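Local coordinates for protein HAD family phosphatase (Pseudomonas syringae pv. tomato, PDB 2ODA) that is of unknown function but belongs to a Pseudomonas-specific subfamily of the haloacid dehalogenase (HAD) superfamily, at residues A24-S27 against E33-Q36. Residues are numbered along the deposited sequence; the frame is centred on the assembly and turned at random.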
loop_
_atom_site.group_PDB
_atom_site.type_symbol
_atom_site.label_atom_id
_atom_site.label_comp_id
_atom_site.label_asym_id
_atom_site.label_seq_id
_atom_site.Cartn_x
_atom_site.Cartn_y
_atom_site.Cartn_z
ATOM N N ALA B 24 -9.429 -25.753 9.956
ATOM C CA ALA B 24 -8.028 -26.167 9.697
ATOM C C ALA B 24 -7.103 -25.823 10.876
ATOM O O ALA B 24 -6.062 -26.472 11.080
ATOM C CB ALA B 24 -7.499 -25.541 8.409
ATOM N N ALA B 25 -7.466 -24.798 11.639
ATOM C CA ALA B 25 -6.721 -24.440 12.849
ATOM C C ALA B 25 -6.811 -25.483 13.970
ATOM O O ALA B 25 -6.135 -25.329 15.004
ATOM C CB ALA B 25 -7.180 -23.061 13.373
ATOM N N THR B 26 -7.652 -26.510 13.808
ATOM C CA THR B 26 -7.905 -27.463 14.904
ATOM C C THR B 26 -7.085 -28.742 14.750
ATOM O O THR B 26 -7.176 -29.638 15.595
ATOM C CB THR B 26 -9.401 -27.926 15.003
ATOM O OG1 THR B 26 -9.759 -28.635 13.798
ATOM C CG2 THR B 26 -10.376 -26.747 15.239
ATOM N N SER B 27 -6.333 -28.858 13.654
ATOM C CA SER B 27 -5.561 -30.066 13.407
ATOM C C SER B 27 -4.318 -29.756 12.589
ATOM O O SER B 27 -4.362 -28.911 11.713
ATOM C CB SER B 27 -6.422 -31.061 12.637
ATOM O OG SER B 27 -5.689 -32.246 12.404
ATOM N N GLU B 33 -12.554 -32.441 4.402
ATOM C CA GLU B 33 -13.836 -31.785 4.674
ATOM C C GLU B 33 -13.690 -30.260 4.714
ATOM O O GLU B 33 -14.611 -29.546 4.369
ATOM C CB GLU B 33 -14.463 -32.267 5.989
ATOM C CG GLU B 33 -15.207 -33.593 5.876
ATOM C CD GLU B 33 -15.798 -34.055 7.207
ATOM O OE1 GLU B 33 -15.717 -33.304 8.220
ATOM O OE2 GLU B 33 -16.351 -35.170 7.218
ATOM N N HIS B 34 -12.519 -29.781 5.131
ATOM C CA HIS B 34 -12.277 -28.351 5.288
ATOM C C HIS B 34 -12.169 -27.629 3.926
ATOM O O HIS B 34 -12.320 -26.403 3.832
ATOM C CB HIS B 34 -10.967 -28.140 6.054
ATOM C CG HIS B 34 -10.956 -28.706 7.444
ATOM N ND1 HIS B 34 -9.812 -28.713 8.218
ATOM C CD2 HIS B 34 -11.930 -29.263 8.204
ATOM C CE1 HIS B 34 -10.088 -29.241 9.400
ATOM N NE2 HIS B 34 -11.366 -29.577 9.417
ATOM N N ALA B 35 -11.884 -28.376 2.871
ATOM C CA ALA B 35 -11.761 -27.769 1.550
ATOM C C ALA B 35 -13.126 -27.414 0.903
ATOM O O ALA B 35 -13.161 -26.808 -0.177
ATOM C CB ALA B 35 -10.895 -28.644 0.625
ATOM N N GLN B 36 -14.241 -27.766 1.561
ATOM C CA GLN B 36 -15.561 -27.414 1.039
ATOM C C GLN B 36 -15.605 -25.883 0.949
ATOM O O GLN B 36 -15.215 -25.187 1.891
ATOM C CB GLN B 36 -16.677 -27.924 1.966
ATOM C CG GLN B 36 -18.130 -27.577 1.515
ATOM C CD GLN B 36 -19.177 -27.984 2.557
ATOM O OE1 GLN B 36 -18.888 -28.745 3.472
ATOM N NE2 GLN B 36 -20.388 -27.473 2.419
#
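His34 reaches across to Ala24, and this one imidazole carries nearly all of the contact between 33-36 and 24-27. Just ahead of it, Glu33 has its backbone N hydrogen-bonded to OD2 of Asp31, while a weak bond from Gln36 N to Glu33 O, 3.3 Å, spans the turn on which His34 sits, its geometry fitting a type I beta turn. From that turn His34 sends its CB toward 24-27. CG stands beside the backbone N and anti to the carbonyl carbon (chi1 -62°), and the ring extends outward with its ND1-CE1 side leading. ND1 comes 3.4 Å from CA of Ala24, and CE1 lies 3.7 Å from the same carbon. The methyl group adds a looser touch, CB of Ala24 to ND1 of His34 at 3.9 Å. Ala24 N is also near, 3.5 Å from His34 ND1, but the angle is poor for a hydrogen bond; that N-H is given to Asp19 OD2 instead. The meeting is therefore van der Waals in character, with the ring set obliquely against the alanine. The same CE1 of His34 lies 4.5 Å from Thr26 OG1, a marginal approach to a hydroxyl already hydrogen-bonded to Gln23 O. Past the histidine, Gln36 makes a backbone hydrogen bond with Asp19. The strand order 3-2-1-4-5-6 is that of the Rossmann-like HAD core, and the contact joins two parts of the connection where relatives carry the squiggle, flap and any C1 cap, probably the equivalent region here. This connection runs from helix 13-17, after inner strand 9-12 (between 55-58 and 109-112), to helix 41-51; Leu69 of helix 63-69 packs against both Ala24 and His34.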